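Iron uptake protein A2 (Synechocystis sp., PDB 2VOZ) binds ferric iron in the periplasm and probably delivers it to an ABC transporter for import into the cell. Local coordinates at residues 32-37 / 278-283; 49-54 / 292-297; 172-177 / 187-192. All coordinates share one frame; numbering follows the deposited sequence. Where two conformers were deposited one is given.

In the fold
Contacts 1 and 2 lie side by side, their centres about 14 Å apart. Strand 35-40 leads into helix 48-54, and helix 275-285 into helix 288-297. Each contact thus joins an early element to a late one, and their segments alternate along the chain. They touch where Phe281 packs on Phe54 and Tyr51. Contact 3 pairs the consecutive helices 168-181 and 183-195, inside the chain loops closed by contacts 1 and 2. It lies across the chain's centre, about 39 Å from contact 1 and 35 Å from contact 2, centre to centre. Iron-binding His43 and Tyr44 lie near contact 2 and Tyr169 near contact 3, consistent with a two-lobed protein holding iron between its lobes.

Contact 1. Residues 32-37 / 278-283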
# COMPACT_ATOMS: atom_id res chain seq x y z
N GLN B 32 27.58 9.74 8.26
CA GLN B 32 26.11 9.47 8.29
C GLN B 32 25.31 10.67 7.76
O GLN B 32 25.84 11.77 7.52
CB GLN B 32 25.65 9.06 9.70
CG GLN B 32 26.05 7.64 10.13
CD GLN B 32 25.19 6.55 9.50
OE1 GLN B 32 25.70 5.63 8.85
NE2 GLN B 32 23.86 6.66 9.67
N SER B 33 24.01 10.45 7.57
CA SER B 33 23.15 11.41 6.91
C SER B 33 22.75 12.52 7.86
O SER B 33 22.82 12.34 9.08
CB SER B 33 21.87 10.70 6.46
OG SER B 33 22.17 9.54 5.70
N ARG B 34 22.32 13.65 7.27
CA ARG B 34 21.54 14.66 7.98
C ARG B 34 20.30 13.96 8.46
O ARG B 34 19.77 13.07 7.79
CB ARG B 34 21.11 15.78 7.04
CG ARG B 34 22.27 16.40 6.30
CD ARG B 34 22.02 17.85 5.95
NE ARG B 34 22.27 18.70 7.11
CZ ARG B 34 22.67 19.97 7.06
NH1 ARG B 34 22.91 20.58 5.89
NH2 ARG B 34 22.84 20.63 8.20
N THR B 35 19.83 14.37 9.62
CA THR B 35 18.66 13.74 10.18
C THR B 35 17.73 14.78 10.77
O THR B 35 18.17 15.79 11.35
CB THR B 35 19.03 12.65 11.21
OG1 THR B 35 17.85 11.99 11.66
CG2 THR B 35 19.78 13.23 12.41
N ILE B 36 16.44 14.55 10.57
CA ILE B 36 15.42 15.36 11.24
C ILE B 36 14.23 14.49 11.60
O ILE B 36 14.00 13.42 11.03
CB ILE B 36 14.89 16.50 10.35
CG1 ILE B 36 14.31 15.93 9.04
CG2 ILE B 36 15.97 17.56 10.09
CD1 ILE B 36 13.32 16.90 8.39
N ASN B 37 13.43 14.99 12.54
CA ASN B 37 12.16 14.37 12.89
C ASN B 37 11.07 15.25 12.30
O ASN B 37 10.84 16.38 12.76
CB ASN B 37 12.01 14.29 14.42
CG ASN B 37 13.16 13.52 15.04
OD1 ASN B 37 13.51 12.44 14.56
ND2 ASN B 37 13.78 14.09 16.06
N ALA B 278 17.10 21.07 10.20
CA ALA B 278 15.68 21.44 9.95
C ALA B 278 15.60 22.60 8.96
O ALA B 278 14.83 22.58 7.99
CB ALA B 278 14.98 21.80 11.31
N ILE B 279 16.45 23.60 9.17
CA ILE B 279 16.50 24.73 8.26
C ILE B 279 16.96 24.25 6.89
O ILE B 279 16.37 24.63 5.87
CB ILE B 279 17.39 25.87 8.82
CG1 ILE B 279 16.73 26.42 10.11
CG2 ILE B 279 17.71 26.93 7.72
CD1 ILE B 279 17.65 27.34 10.85
N ALA B 280 17.96 23.37 6.87
CA ALA B 280 18.47 22.81 5.61
C ALA B 280 17.36 22.06 4.85
O ALA B 280 17.28 22.11 3.62
CB ALA B 280 19.66 21.89 5.89
N PHE B 281 16.52 21.38 5.62
CA PHE B 281 15.42 20.65 5.05
C PHE B 281 14.43 21.63 4.41
O PHE B 281 14.01 21.40 3.28
CB PHE B 281 14.71 19.79 6.09
CG PHE B 281 13.56 19.03 5.51
CD1 PHE B 281 13.79 17.92 4.70
CD2 PHE B 281 12.26 19.44 5.75
CE1 PHE B 281 12.75 17.19 4.17
CE2 PHE B 281 11.18 18.71 5.19
CZ PHE B 281 11.44 17.61 4.40
N LEU B 282 14.06 22.70 5.11
CA LEU B 282 13.15 23.72 4.51
C LEU B 282 13.74 24.28 3.24
O LEU B 282 13.05 24.41 2.23
CB LEU B 282 12.83 24.87 5.49
CG LEU B 282 12.06 24.48 6.76
CD1 LEU B 282 11.89 25.76 7.54
CD2 LEU B 282 10.71 23.82 6.41
N GLU B 283 15.04 24.55 3.25
CA GLU B 283 15.72 25.03 2.02
C GLU B 283 15.63 24.03 0.89
O GLU B 283 15.41 24.40 -0.29
CB GLU B 283 17.19 25.42 2.30
CG GLU B 283 17.23 26.63 3.24
CD GLU B 283 18.62 27.01 3.77
OE1 GLU B 283 19.59 26.23 3.61
OE2 GLU B 283 18.70 28.11 4.37
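Ile36 meets Phe281 almost at a right angle, with its terminal methyl laid on the ring. CD1 of Ile36 is 3.8 Å from the centroid of the Phe281 ring and 19° off the ring normal, a CH-pi contact over the face. The methyl is displaced toward the CG end; Ile36 CD1 to Phe281 CG is 3.6 Å. The CG1 branch that carries this methyl stands between the backbone N and the carbonyl carbon (chi1 58°). The other branch turns to the helix backbone, where Ile36 CG2 lies 3.7 Å from Ala278 N. One isoleucine thus touches two points of the helix with separate branches.

Arg34 makes a second contact, nearer the exposed edge. Its chain bends at chi3 (80°), and Ala280 CB lies over one face of the guanidinium, displaced toward NH1, with Ala280 CB to Arg34 NH1 at 3.5 Å. The ring of Phe281 also meets Phe54 edge-to-face, and Val57 of the neighbouring strand touches both Ile36 and Phe281. Strand 35-40 runs parallel to strands 56-61 and 82-86 in the sheet. Helix 275-285 packs against these strands and strand 261-268, as in the alpha/beta lobes of periplasmic binding proteins.

Contact 2. Residues 49-54 / 292-297; sequences ALYDAF and RYFAEG
Leu50 divides its two methyls between neighbouring residues of helix 288-297. CD1 goes to Phe294: Leu50 CD1 is 3.6 Å from Phe294 N and 3.9 Å from Phe294 CD2. It meets the phenyl ring at the edge, in the ring plane. CD2 takes the other side of the fork, and Leu50 CD2 lies 3.8 Å from Tyr293 CB. The Leu50 and Tyr293 side chains cross at about a right angle. Tyr51 reaches the same phenyl ring further along its rim, with Tyr51 OH 3.7 Å from Phe294 CE2. The contact from the phenyl carbon to the tyrosine is oblique.

All four of these residues are buried. The two helix segments run nearly antiparallel, at 152°, and their axes come no closer than 11.1 Å. Side chains therefore fill the space between the backbones. In this fold of the bacterial solute-binding protein family, helices 48-54 and 288-297 pack beside the loop that carries the iron ligands His43 and Tyr44. The side chain of Tyr51 is about 5 Å from that of His43, and the side chain of Phe294 about 7 Å from that of Tyr44.

CG of Phe294 is anti to its backbone N (chi1 -161°), which carries the ring toward Leu50 and Tyr51. Arg42 makes a cation-pi contact with this ring and also donates from NH2 to Phe294 O, so it holds both the ring and the backbone of the residue. Phe84 meets the ring with its plane at about 90°, and Phe126 and Thr127 of strand 124-136 touch it too. On helix 48-54, the carbonyl of Leu50 accepts a hydrogen bond from Tyr284 OH of the same chain. The second subunit also takes part. In one of the two conformers of Tyr293, its OH is hydrogen-bonded to Tyr284 OH of the second subunit, and Tyr293 of the second subunit packs on Leu50.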
# COMPACT_ATOMS: atom_id res chain seq x y z
N ALA B 49 11.04 9.28 -1.85
CA ALA B 49 12.29 9.48 -2.56
C ALA B 49 12.74 10.94 -2.42
O ALA B 49 13.93 11.24 -2.41
CB ALA B 49 12.16 9.08 -4.03
N LEU B 50 11.77 11.86 -2.29
CA LEU B 50 12.12 13.27 -2.11
C LEU B 50 12.84 13.43 -0.78
O LEU B 50 13.83 14.12 -0.71
CB LEU B 50 10.88 14.15 -2.18
CG LEU B 50 10.03 14.01 -3.43
CD1 LEU B 50 8.81 14.97 -3.32
CD2 LEU B 50 10.85 14.31 -4.72
N TYR B 51 12.37 12.74 0.26
CA TYR B 51 12.98 12.85 1.57
C TYR B 51 14.31 12.13 1.64
O TYR B 51 15.24 12.64 2.23
CB TYR B 51 12.06 12.32 2.65
CG TYR B 51 10.79 13.10 2.79
CD1 TYR B 51 10.71 14.43 2.38
CD2 TYR B 51 9.67 12.51 3.36
CE1 TYR B 51 9.52 15.16 2.51
CE2 TYR B 51 8.48 13.22 3.52
CZ TYR B 51 8.41 14.54 3.09
OH TYR B 51 7.21 15.23 3.24
N ASP B 52 14.41 10.94 1.04
CA ASP B 52 15.66 10.20 1.04
C ASP B 52 16.81 10.97 0.40
O ASP B 52 17.97 10.84 0.83
CB ASP B 52 15.50 8.88 0.30
CG ASP B 52 15.07 7.77 1.23
OD1 ASP B 52 14.50 8.09 2.31
OD2 ASP B 52 15.28 6.58 0.89
N ALA B 53 16.49 11.75 -0.63
CA ALA B 53 17.53 12.55 -1.26
C ALA B 53 18.14 13.54 -0.26
O ALA B 53 19.30 13.92 -0.40
CB ALA B 53 17.02 13.30 -2.50
N PHE B 54 17.35 13.97 0.71
CA PHE B 54 17.87 14.88 1.73
C PHE B 54 18.75 14.16 2.78
O PHE B 54 19.86 14.62 3.12
CB PHE B 54 16.71 15.55 2.44
CG PHE B 54 17.16 16.46 3.53
CD1 PHE B 54 17.74 17.69 3.21
CD2 PHE B 54 17.06 16.05 4.86
CE1 PHE B 54 18.19 18.54 4.23
CE2 PHE B 54 17.50 16.90 5.90
CZ PHE B 54 18.08 18.14 5.56
N ARG B 292 9.16 20.46 -7.69
CA ARG B 292 8.40 19.96 -8.82
C ARG B 292 7.58 18.76 -8.38
O ARG B 292 6.39 18.69 -8.63
CB ARG B 292 9.32 19.53 -9.95
CG ARG B 292 8.53 19.17 -11.21
CD ARG B 292 9.47 18.81 -12.29
NE ARG B 292 8.71 18.56 -13.52
CZ ARG B 292 9.28 18.26 -14.68
NH1 ARG B 292 10.61 18.19 -14.76
NH2 ARG B 292 8.52 18.08 -15.75
N TYR B 293 8.25 17.81 -7.74
CA TYR B 293 7.54 16.57 -7.44
C TYR B 293 6.74 16.59 -6.15
O TYR B 293 5.80 15.81 -6.00
CB TYR B 293 8.52 15.41 -7.49
CG TYR B 293 9.10 15.27 -8.87
CD1 TYR B 293 8.28 14.97 -9.96
CD2 TYR B 293 10.44 15.52 -9.08
CE1 TYR B 293 8.81 14.89 -11.25
CE2 TYR B 293 10.99 15.44 -10.37
CZ TYR B 293 10.15 15.13 -11.44
OH TYR B 293 10.71 15.04 -12.69
N PHE B 294 7.11 17.48 -5.23
CA PHE B 294 6.36 17.68 -4.04
C PHE B 294 4.97 18.22 -4.44
O PHE B 294 3.94 17.72 -4.00
CB PHE B 294 7.10 18.64 -3.15
CG PHE B 294 6.69 18.60 -1.73
CD1 PHE B 294 6.19 19.76 -1.11
CD2 PHE B 294 6.81 17.42 -0.99
CE1 PHE B 294 5.82 19.74 0.25
CE2 PHE B 294 6.45 17.39 0.38
CZ PHE B 294 5.94 18.53 1.00
N ALA B 295 4.95 19.19 -5.35
CA ALA B 295 3.68 19.77 -5.82
C ALA B 295 2.88 18.73 -6.57
O ALA B 295 1.70 18.67 -6.40
CB ALA B 295 3.90 21.02 -6.73
N GLU B 296 3.55 17.92 -7.40
CA GLU B 296 2.87 16.87 -8.18
C GLU B 296 2.07 15.94 -7.30
O GLU B 296 1.02 15.47 -7.70
CB GLU B 296 3.90 16.00 -8.91
CG GLU B 296 4.42 16.61 -10.19
CD GLU B 296 3.35 16.64 -11.30
OE1 GLU B 296 2.30 15.97 -11.19
OE2 GLU B 296 3.59 17.32 -12.28
N GLY B 297 2.60 15.66 -6.10
CA GLY B 297 2.04 14.63 -5.19
C GLY B 297 0.53 14.74 -5.01
O GLY B 297 -0.21 13.72 -5.01

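Contact 3. Residues 172-177 / 187-192; sequences SLTASR and RRWLQG
Arg177 and Trp189 join two consecutive helices of the solute-binding protein fold, packed as a helical hairpin whose segments run at 138° to each other. The packing contacts involve Trp189 and Leu190. Arg177 CG lies over the face of the six-membered ring of Trp189, 4.1 Å from the centroid and 26° off the normal, a CH-pi contact. It is thus the aliphatic part of the arginine that covers the ring; the guanidinium plane is turned 51° from it. Thr174 OG1 stands at the indole edge, 4.1 Å from Trp189 CZ3. The same threonine crosses Leu190 at about a right angle, and both its branches touch: Thr174 OG1 is 3.8 Å from Leu190 CD2, and Thr174 CG2 is 4.0 Å from Leu190 CD1. Met340 of helix 333-342 packs against both Thr174 and Leu190.

Polar bonds hold both ends of the Arg177-Trp189 pair. From outside the two segments, Tyr148 O accepts from Trp189 NE1, and Glu149 forms a salt bridge with Arg177 NH2. Within segment 172-177, the Arg177 chain bends at chi2 and chi3, which turns its head alongside the preceding residue, Ser176. There Arg177 NE and NH1 both donate to Ser176 OG, which lies in the guanidinium plane, while Ser176 OG donates to Leu173 O at 2.7 Å.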
# COMPACT_ATOMS: atom_id res chain seq x y z
N SER B 172 -10.60 29.47 6.02
CA SER B 172 -9.59 30.32 5.41
C SER B 172 -10.11 31.23 4.28
O SER B 172 -9.68 32.41 4.16
CB SER B 172 -8.39 29.46 4.95
OG SER B 172 -7.70 28.99 6.12
N LEU B 173 -11.04 30.72 3.47
CA LEU B 173 -11.64 31.57 2.45
C LEU B 173 -12.38 32.72 3.08
O LEU B 173 -12.23 33.87 2.67
CB LEU B 173 -12.55 30.79 1.53
CG LEU B 173 -13.26 31.61 0.46
CD1 LEU B 173 -12.31 32.35 -0.48
CD2 LEU B 173 -14.19 30.69 -0.36
N THR B 174 -13.16 32.43 4.12
CA THR B 174 -13.90 33.51 4.76
C THR B 174 -12.95 34.48 5.44
O THR B 174 -13.15 35.69 5.39
CB THR B 174 -14.88 32.94 5.76
OG1 THR B 174 -15.88 32.14 5.09
CG2 THR B 174 -15.56 34.06 6.56
N ALA B 175 -11.91 33.94 6.07
CA ALA B 175 -10.90 34.77 6.74
C ALA B 175 -10.29 35.74 5.75
O ALA B 175 -10.04 36.89 6.08
CB ALA B 175 -9.84 33.86 7.30
N SER B 176 -10.01 35.26 4.54
CA SER B 176 -9.46 36.15 3.51
C SER B 176 -10.44 37.29 3.15
O SER B 176 -10.00 38.42 2.91
CB SER B 176 -9.03 35.37 2.28
OG SER B 176 -10.12 35.01 1.46
N ARG B 177 -11.74 37.00 3.11
CA ARG B 177 -12.71 38.03 2.79
C ARG B 177 -12.75 39.05 3.93
O ARG B 177 -12.86 40.25 3.65
CB ARG B 177 -14.10 37.45 2.56
CG ARG B 177 -14.22 36.48 1.38
CD ARG B 177 -13.62 37.05 0.08
NE ARG B 177 -12.26 36.55 -0.09
CZ ARG B 177 -11.53 36.70 -1.20
NH1 ARG B 177 -10.32 36.17 -1.26
NH2 ARG B 177 -12.03 37.39 -2.22
N ARG B 187 -19.84 39.71 6.60
CA ARG B 187 -21.06 39.18 7.18
C ARG B 187 -22.22 39.24 6.17
O ARG B 187 -22.96 38.28 6.01
CB ARG B 187 -21.42 39.95 8.45
CG ARG B 187 -22.58 39.35 9.17
CD ARG B 187 -22.83 40.16 10.45
NE ARG B 187 -24.15 39.83 10.97
CZ ARG B 187 -25.29 40.35 10.50
NH1 ARG B 187 -26.45 39.98 11.03
NH2 ARG B 187 -25.26 41.25 9.50
N ARG B 188 -22.33 40.36 5.46
CA ARG B 188 -23.40 40.52 4.50
C ARG B 188 -23.23 39.51 3.33
O ARG B 188 -24.20 38.88 2.89
CB ARG B 188 -23.40 41.96 4.00
CG ARG B 188 -24.47 42.23 2.95
CD ARG B 188 -24.95 43.65 3.08
NE ARG B 188 -25.97 44.06 2.11
CZ ARG B 188 -27.30 43.97 2.27
NH1 ARG B 188 -27.85 43.40 3.36
NH2 ARG B 188 -28.09 44.45 1.32
N TRP B 189 -21.99 39.34 2.89
CA TRP B 189 -21.66 38.35 1.85
C TRP B 189 -22.03 36.94 2.33
O TRP B 189 -22.70 36.22 1.59
CB TRP B 189 -20.17 38.40 1.48
CG TRP B 189 -19.75 37.20 0.65
CD1 TRP B 189 -20.09 36.94 -0.65
CD2 TRP B 189 -18.88 36.15 1.06
NE1 TRP B 189 -19.50 35.75 -1.07
CE2 TRP B 189 -18.74 35.26 -0.04
CE3 TRP B 189 -18.19 35.87 2.25
CZ2 TRP B 189 -17.94 34.09 0.02
CZ3 TRP B 189 -17.40 34.71 2.31
CH2 TRP B 189 -17.27 33.85 1.19
N LEU B 190 -21.63 36.58 3.56
CA LEU B 190 -21.96 35.24 4.10
C LEU B 190 -23.47 35.03 4.15
O LEU B 190 -23.97 33.97 3.84
CB LEU B 190 -21.38 35.02 5.49
CG LEU B 190 -19.85 34.91 5.59
CD1 LEU B 190 -19.40 35.10 7.01
CD2 LEU B 190 -19.39 33.56 4.98
N GLN B 191 -24.20 36.04 4.60
CA GLN B 191 -25.65 35.93 4.66
C GLN B 191 -26.24 35.59 3.30
O GLN B 191 -27.08 34.70 3.20
CB GLN B 191 -26.24 37.26 5.12
CG GLN B 191 -26.01 37.49 6.61
CD GLN B 191 -26.52 38.84 7.02
OE1 GLN B 191 -26.29 39.84 6.33
NE2 GLN B 191 -27.22 38.90 8.14
N GLY B 192 -25.81 36.31 2.26
CA GLY B 192 -26.29 36.05 0.90
C GLY B 192 -25.89 34.67 0.38
O GLY B 192 -26.69 33.96 -0.24